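Local coordinates for protein F-93 (Sulfolobus virus 1, PDB 1TBX) that probably acts as a homodimeric winged-helix transcription factor that recognises a palindromic or pseudo-palindromic DNA target, at residues P5-Y16 and A77-K88. Sequence-based numbering, arbitrary orientation.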
ATOM      1  N   PRO A   5      -0.945   0.324  -8.612  1.00 33.94           N
ATOM      2  CA  PRO A   5       0.270   0.220  -7.755  1.00 35.38           C
ATOM      3  C   PRO A   5      -0.266   0.708  -6.425  1.00 38.13           C
ATOM      4  O   PRO A   5      -1.122   1.596  -6.479  1.00 46.89           O
ATOM      5  CB  PRO A   5       1.207   1.246  -8.367  1.00 36.83           C
ATOM      6  CG  PRO A   5       0.511   1.758  -9.634  1.00 31.90           C
ATOM      7  CD  PRO A   5      -0.921   1.487  -9.520  1.00 26.88           C
ATOM      8  N   PHE A   6       0.100   0.271  -5.241  1.00 36.55           N
ATOM      9  CA  PHE A   6       1.330   0.076  -4.590  1.00 30.28           C
ATOM     10  C   PHE A   6       0.593  -0.645  -3.432  1.00 35.57           C
ATOM     11  O   PHE A   6       1.194  -1.238  -2.523  1.00 39.83           O
ATOM     12  CB  PHE A   6       1.713   1.426  -3.985  1.00 22.02           C
ATOM     13  CG  PHE A   6       2.654   2.252  -4.823  1.00 26.21           C
ATOM     14  CD1 PHE A   6       2.196   2.976  -5.910  1.00 26.14           C
ATOM     15  CD2 PHE A   6       4.008   2.333  -4.500  1.00 22.84           C
ATOM     16  CE1 PHE A   6       3.075   3.740  -6.690  1.00 26.44           C
ATOM     17  CE2 PHE A   6       4.870   3.091  -5.260  1.00 24.33           C
ATOM     18  CZ  PHE A   6       4.399   3.803  -6.363  1.00 23.51           C
ATOM     19  N   PHE A   7      -0.749  -0.506  -3.469  1.00 34.91           N
ATOM     20  CA  PHE A   7      -1.700  -1.048  -2.508  1.00 29.62           C
ATOM     21  C   PHE A   7      -2.537  -2.136  -3.148  1.00 31.35           C
ATOM     22  O   PHE A   7      -3.035  -2.008  -4.263  1.00 32.04           O
ATOM     23  CB  PHE A   7      -2.668   0.041  -2.017  1.00 30.36           C
ATOM     24  CG  PHE A   7      -2.006   1.361  -1.722  1.00 29.88           C
ATOM     25  CD1 PHE A   7      -2.013   2.377  -2.670  1.00 26.07           C
ATOM     26  CD2 PHE A   7      -1.344   1.578  -0.518  1.00 23.32           C
ATOM     27  CE1 PHE A   7      -1.394   3.619  -2.410  1.00 27.44           C
ATOM     28  CE2 PHE A   7      -0.708   2.820  -0.255  1.00 26.64           C
ATOM     29  CZ  PHE A   7      -0.738   3.842  -1.210  1.00 22.76           C
ATOM     30  N   TYR A   8      -2.692  -3.221  -2.421  1.00 28.20           N
ATOM     31  CA  TYR A   8      -3.621  -4.251  -2.784  1.00 28.84           C
ATOM     32  C   TYR A   8      -5.039  -3.798  -2.430  1.00 28.58           C
ATOM     33  O   TYR A   8      -5.215  -2.793  -1.725  1.00 33.56           O
ATOM     34  CB  TYR A   8      -3.283  -5.481  -1.975  1.00 28.81           C
ATOM     35  CG  TYR A   8      -2.200  -6.346  -2.541  1.00 36.36           C
ATOM     36  CD1 TYR A   8      -0.882  -6.268  -2.063  1.00 41.60           C
ATOM     37  CD2 TYR A   8      -2.481  -7.276  -3.516  1.00 35.02           C
ATOM     38  CE1 TYR A   8       0.105  -7.105  -2.552  1.00 36.22           C
ATOM     39  CE2 TYR A   8      -1.512  -8.097  -4.008  1.00 38.51           C
ATOM     40  CZ  TYR A   8      -0.222  -8.019  -3.534  1.00 39.46           C
ATOM     41  OH  TYR A   8       0.725  -8.884  -4.064  1.00 41.52           O
ATOM     42  N   PRO A   9      -6.054  -4.528  -2.901  1.00 27.13           N
ATOM     43  CA  PRO A   9      -7.451  -4.185  -2.580  1.00 26.00           C
ATOM     44  C   PRO A   9      -7.785  -4.113  -1.098  1.00 28.80           C
ATOM     45  O   PRO A   9      -8.492  -3.194  -0.657  1.00 29.31           O
ATOM     46  CB  PRO A   9      -8.237  -5.281  -3.257  1.00 23.79           C
ATOM     47  CG  PRO A   9      -7.379  -5.552  -4.472  1.00 25.56           C
ATOM     48  CD  PRO A   9      -5.961  -5.655  -3.852  1.00 18.63           C
ATOM     49  N   GLU A  10      -7.273  -5.060  -0.334  1.00 26.95           N
ATOM     50  CA  GLU A  10      -7.497  -5.086   1.099  1.00 22.71           C
ATOM     51  C   GLU A  10      -7.101  -3.749   1.728  1.00 28.01           C
ATOM     52  O   GLU A  10      -7.795  -3.222   2.619  1.00 25.59           O
ATOM     53  CB  GLU A  10      -6.659  -6.221   1.615  1.00 24.77           C
ATOM     54  CG  GLU A  10      -6.159  -7.049   0.432  1.00 32.98           C
ATOM     55  CD  GLU A  10      -4.681  -7.325   0.512  1.00 36.14           C
ATOM     56  OE1 GLU A  10      -4.093  -6.901   1.504  1.00 51.72           O
ATOM     57  OE2 GLU A  10      -4.090  -7.977  -0.380  1.00 42.93           O
ATOM     58  N   ALA A  11      -5.995  -3.175   1.236  1.00 29.65           N
ATOM     59  CA  ALA A  11      -5.544  -1.868   1.712  1.00 27.55           C
ATOM     60  C   ALA A  11      -6.526  -0.751   1.344  1.00 27.21           C
ATOM     61  O   ALA A  11      -6.896   0.057   2.189  1.00 29.80           O
ATOM     62  CB  ALA A  11      -4.136  -1.563   1.206  1.00 27.28           C
ATOM     63  N   ILE A  12      -6.952  -0.689   0.088  1.00 24.73           N
ATOM     64  CA  ILE A  12      -7.893   0.362  -0.294  1.00 23.51           C
ATOM     65  C   ILE A  12      -9.202   0.253   0.506  1.00 26.17           C
ATOM     66  O   ILE A  12      -9.640   1.247   1.120  1.00 24.36           O
ATOM     67  CB  ILE A  12      -8.169   0.318  -1.787  1.00 22.00           C
ATOM     68  CG1 ILE A  12      -6.851   0.506  -2.521  1.00 26.86           C
ATOM     69  CG2 ILE A  12      -9.110   1.424  -2.177  1.00 14.33           C
ATOM     70  CD1 ILE A  12      -6.848  -0.046  -3.906  1.00 26.17           C
ATOM     71  N   VAL A  13      -9.794  -0.947   0.508  1.00 23.31           N
ATOM     72  CA  VAL A  13     -11.070  -1.209   1.121  1.00 18.14           C
ATOM     73  C   VAL A  13     -10.944  -0.830   2.578  1.00 24.11           C
ATOM     74  O   VAL A  13     -11.743  -0.073   3.096  1.00 30.17           O
ATOM     75  CB  VAL A  13     -11.433  -2.670   0.974  1.00 23.61           C
ATOM     76  CG1 VAL A  13     -12.683  -2.975   1.803  1.00 14.49           C
ATOM     77  CG2 VAL A  13     -11.578  -3.089  -0.590  1.00  9.55           C
ATOM     78  N   LEU A  14      -9.886  -1.265   3.232  1.00 23.68           N
ATOM     79  CA  LEU A  14      -9.690  -0.889   4.623  1.00 24.74           C
ATOM     80  C   LEU A  14      -9.666   0.644   4.866  1.00 27.91           C
ATOM     81  O   LEU A  14     -10.349   1.167   5.758  1.00 26.44           O
ATOM     82  CB  LEU A  14      -8.409  -1.559   5.153  1.00 27.60           C
ATOM     83  CG  LEU A  14      -8.342  -1.644   6.678  1.00 29.11           C
ATOM     84  CD1 LEU A  14      -9.629  -2.270   7.176  1.00 23.89           C
ATOM     85  CD2 LEU A  14      -7.087  -2.402   7.167  1.00 23.90           C
ATOM     86  N   ALA A  15      -8.868   1.354   4.073  1.00 26.89           N
ATOM     87  CA  ALA A  15      -8.728   2.801   4.180  1.00 25.17           C
ATOM     88  C   ALA A  15     -10.078   3.461   4.019  1.00 27.88           C
ATOM     89  O   ALA A  15     -10.437   4.342   4.782  1.00 34.09           O
ATOM     90  CB  ALA A  15      -7.802   3.305   3.112  1.00 22.52           C
ATOM     91  N   TYR A  16     -10.844   3.016   3.032  1.00 27.22           N
ATOM     92  CA  TYR A  16     -12.119   3.650   2.737  1.00 25.41           C
ATOM     93  C   TYR A  16     -13.170   3.449   3.819  1.00 26.16           C
ATOM     94  O   TYR A  16     -14.082   4.277   3.991  1.00 27.09           O
ATOM     95  CB  TYR A  16     -12.614   3.195   1.379  1.00 26.40           C
ATOM     96  CG  TYR A  16     -11.993   4.059   0.331  1.00 33.71           C
ATOM     97  CD1 TYR A  16     -10.626   3.935  -0.014  1.00 33.18           C
ATOM     98  CD2 TYR A  16     -12.744   5.079  -0.274  1.00 36.01           C
ATOM     99  CE1 TYR A  16     -10.054   4.801  -0.980  1.00 36.54           C
ATOM    100  CE2 TYR A  16     -12.192   5.938  -1.238  1.00 31.09           C
ATOM    101  CZ  TYR A  16     -10.866   5.801  -1.589  1.00 37.76           C
ATOM    102  OH  TYR A  16     -10.385   6.682  -2.530  1.00 36.73           O
ATOM    103  N   ALA A  77      -6.231   1.245   9.390  1.00 29.24           N
ATOM    104  CA  ALA A  77      -6.953   2.057   8.419  1.00 26.84           C
ATOM    105  C   ALA A  77      -6.428   3.520   8.364  1.00 25.15           C
ATOM    106  O   ALA A  77      -6.251   4.072   7.277  1.00 24.65           O
ATOM    107  CB  ALA A  77      -8.463   2.008   8.706  1.00 24.05           C
ATOM    108  N   ILE A  78      -6.140   4.114   9.528  1.00 25.74           N
ATOM    109  CA  ILE A  78      -5.688   5.519   9.587  1.00 24.84           C
ATOM    110  C   ILE A  78      -4.379   5.705   8.831  1.00 25.20           C
ATOM    111  O   ILE A  78      -4.274   6.616   8.000  1.00 29.03           O
ATOM    112  CB  ILE A  78      -5.498   5.992  11.022  1.00 23.02           C
ATOM    113  CG1 ILE A  78      -6.833   6.036  11.780  1.00 27.61           C
ATOM    114  CG2 ILE A  78      -4.762   7.333  11.057  1.00 24.65           C
ATOM    115  CD1 ILE A  78      -6.634   5.949  13.352  1.00 23.54           C
ATOM    116  N   SER A  79      -3.397   4.849   9.109  1.00 23.53           N
ATOM    117  CA  SER A  79      -2.123   4.989   8.444  1.00 23.06           C
ATOM    118  C   SER A  79      -2.183   4.600   6.962  1.00 25.08           C
ATOM    119  O   SER A  79      -1.451   5.145   6.147  1.00 32.37           O
ATOM    120  CB  SER A  79      -1.035   4.222   9.166  1.00 23.02           C
ATOM    121  OG  SER A  79      -1.376   2.859   9.268  1.00 37.01           O
ATOM    122  N   LEU A  80      -3.031   3.649   6.600  1.00 23.17           N
ATOM    123  CA  LEU A  80      -3.262   3.384   5.179  1.00 23.55           C
ATOM    124  C   LEU A  80      -3.915   4.575   4.465  1.00 26.27           C
ATOM    125  O   LEU A  80      -3.530   4.891   3.345  1.00 31.86           O
ATOM    126  CB  LEU A  80      -4.122   2.139   4.973  1.00 21.72           C
ATOM    127  CG  LEU A  80      -3.556   0.737   5.304  1.00 27.53           C
ATOM    128  CD1 LEU A  80      -4.655  -0.382   5.267  1.00 25.26           C
ATOM    129  CD2 LEU A  80      -2.289   0.356   4.457  1.00 17.59           C
ATOM    130  N   LYS A  81      -4.905   5.212   5.100  1.00 29.15           N
ATOM    131  CA  LYS A  81      -5.642   6.332   4.507  1.00 30.50           C
ATOM    132  C   LYS A  81      -4.673   7.433   4.102  1.00 28.98           C
ATOM    133  O   LYS A  81      -4.799   8.022   3.009  1.00 30.25           O
ATOM    134  CB  LYS A  81      -6.674   6.895   5.505  1.00 30.97           C
ATOM    135  CG  LYS A  81      -7.549   8.053   4.998  1.00 40.79           C
ATOM    136  CD  LYS A  81      -8.928   7.625   4.388  1.00 51.70           C
ATOM    137  CE  LYS A  81      -8.863   7.286   2.802  1.00 50.91           C
ATOM    138  NZ  LYS A  81     -10.002   7.772   1.901  1.00 42.61           N
ATOM    139  N   THR A  82      -3.722   7.702   4.998  1.00 25.80           N
ATOM    140  CA  THR A  82      -2.741   8.771   4.858  1.00 26.33           C
ATOM    141  C   THR A  82      -1.812   8.479   3.649  1.00 27.50           C
ATOM    142  O   THR A  82      -1.600   9.334   2.805  1.00 27.84           O
ATOM    143  CB  THR A  82      -2.005   9.050   6.293  1.00 25.68           C
ATOM    144  OG1 THR A  82      -0.866   9.899   6.166  1.00 33.43           O
ATOM    145  CG2 THR A  82      -1.329   7.879   6.866  1.00 25.33           C
ATOM    146  N   ALA A  83      -1.326   7.241   3.562  1.00 24.30           N
ATOM    147  CA  ALA A  83      -0.627   6.719   2.403  1.00 22.83           C
ATOM    148  C   ALA A  83      -1.405   6.835   1.054  1.00 23.23           C
ATOM    149  O   ALA A  83      -0.909   7.483   0.115  1.00 23.15           O
ATOM    150  CB  ALA A  83      -0.184   5.301   2.672  1.00 17.13           C
ATOM    151  N   ILE A  84      -2.607   6.248   0.955  1.00 21.18           N
ATOM    152  CA  ILE A  84      -3.442   6.360  -0.265  1.00 22.97           C
ATOM    153  C   ILE A  84      -3.785   7.806  -0.616  1.00 25.84           C
ATOM    154  O   ILE A  84      -3.731   8.227  -1.787  1.00 27.36           O
ATOM    155  CB  ILE A  84      -4.737   5.558  -0.113  1.00 28.63           C
ATOM    156  CG1 ILE A  84      -4.421   4.058  -0.100  1.00 29.18           C
ATOM    157  CG2 ILE A  84      -5.738   5.916  -1.228  1.00 23.02           C
ATOM    158  CD1 ILE A  84      -5.281   3.276   0.807  1.00 32.75           C
ATOM    159  N   GLU A  85      -4.123   8.573   0.404  1.00 23.45           N
ATOM    160  CA  GLU A  85      -4.427   9.963   0.201  1.00 23.55           C
ATOM    161  C   GLU A  85      -3.253  10.750  -0.369  1.00 24.58           C
ATOM    162  O   GLU A  85      -3.448  11.628  -1.224  1.00 23.57           O
ATOM    163  CB  GLU A  85      -4.897  10.548   1.504  1.00 17.61           C
ATOM    164  CG  GLU A  85      -5.788  11.726   1.281  1.00 29.68           C
ATOM    165  CD  GLU A  85      -7.181  11.321   0.785  1.00 40.90           C
ATOM    166  OE1 GLU A  85      -7.598  10.129   1.030  1.00 37.81           O
ATOM    167  OE2 GLU A  85      -7.847  12.219   0.159  1.00 42.88           O
ATOM    168  N   THR A  86      -2.044  10.436   0.123  1.00 21.45           N
ATOM    169  CA  THR A  86      -0.850  11.118  -0.293  1.00 20.36           C
ATOM    170  C   THR A  86      -0.616  10.681  -1.722  1.00 20.56           C
ATOM    171  O   THR A  86      -0.287  11.490  -2.575  1.00 20.72           O
ATOM    172  CB  THR A  86       0.339  10.699   0.613  1.00 25.13           C
ATOM    173  OG1 THR A  86       0.077  11.101   1.963  1.00 24.61           O
ATOM    174  CG2 THR A  86       1.655  11.442   0.224  1.00 15.05           C
ATOM    175  N   TYR A  87      -0.804   9.387  -1.967  1.00 19.57           N
ATOM    176  CA  TYR A  87      -0.753   8.854  -3.329  1.00 23.58           C
ATOM    177  C   TYR A  87      -1.648   9.613  -4.306  1.00 25.58           C
ATOM    178  O   TYR A  87      -1.136  10.111  -5.320  1.00 21.65           O
ATOM    179  CB  TYR A  87      -1.175   7.398  -3.393  1.00 25.03           C
ATOM    180  CG  TYR A  87      -0.954   6.789  -4.761  1.00 28.57           C
ATOM    181  CD1 TYR A  87       0.219   7.052  -5.468  1.00 30.69           C
ATOM    182  CD2 TYR A  87      -1.914   5.959  -5.353  1.00 25.78           C
ATOM    183  CE1 TYR A  87       0.444   6.514  -6.714  1.00 30.12           C
ATOM    184  CE2 TYR A  87      -1.692   5.416  -6.609  1.00 28.33           C
ATOM    185  CZ  TYR A  87      -0.513   5.697  -7.284  1.00 30.31           C
ATOM    186  OH  TYR A  87      -0.248   5.144  -8.517  1.00 31.18           O
ATOM    187  N   LYS A  88      -2.962   9.672  -4.005  1.00 20.06           N
ATOM    188  CA  LYS A  88      -3.905  10.469  -4.766  1.00 21.18           C
ATOM    189  C   LYS A  88      -3.394  11.867  -5.046  1.00 22.05           C
ATOM    190  O   LYS A  88      -3.413  12.301  -6.185  1.00 24.42           O
ATOM    191  CB  LYS A  88      -5.176  10.607  -4.003  1.00 26.86           C
ATOM    192  CG  LYS A  88      -6.172   9.495  -4.121  1.00 29.23           C
ATOM    193  CD  LYS A  88      -7.514   9.977  -3.498  1.00 36.27           C
ATOM    194  CE  LYS A  88      -8.175   8.821  -2.679  1.00 50.39           C
ATOM    195  NZ  LYS A  88      -8.553   9.023  -1.206  1.00 50.52           N
TER
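The Phe7 ring has its two faces covered by Ile84 of the facing helix and by its own neighbour Phe6: Ile84 CG1 sits over the centre of one face, 3.6 Å from the Phe7 centroid and nearly on its normal in a CH-pi contact, while CB of Phe6 covers the opposite face nearer the rim. At the Phe7 edge lies Tyr87, with CG in the ring plane, and Phe7 in turn directs its edge toward the Tyr87 face, the planes 61° apart. Phe6 also turns its edge to the Tyr87 face, the centroids of the Phe6 and Tyr87 rings 5.4 Å apart, so one broad tyrosine ring serves two phenylalanines. With CG anti to the backbone N (chi1 -173°), the Tyr87 ring is carried out toward both; its hydroxyl passes by the Pro5 ring and hydrogen-bonds Lys91.

Tyr16 carries the other aromatic contact. Lys81 NZ stands 4.0 Å from the centroid of the Tyr16 ring, over its face, a cation-pi interaction that a long, flexible lysine can make by bending, its CD running past Ala15 O. Glu85 OE1 forms salt bridges with Lys88 NZ (2.7 Å) and, more weakly, Lys81 NZ, which probably helps hold both amines near the tyrosine.

Between these groups small residues let the helices approach to 8.1 Å between axes, crossing at -105°. Ala15 and Ala77 bring their CA atoms to 4.7 Å, and branched Ile84, besides covering Phe7, reaches the Ala15 methyl with CD1. Leu80 CD1 packs against Leu14 CD2 (3.7 Å).

The aromatic cluster continues into the dimer interface, where Phe55 and Phe76 of the second subunit meet Phe6 edge-to-face. In this winged-helix protein the contact packs helix 9-17 against the long C-terminal helix 71-94. Ile12, Val13 and Tyr16 meet helix 25-33, and Val13 also touches Leu50 of helix 40-52.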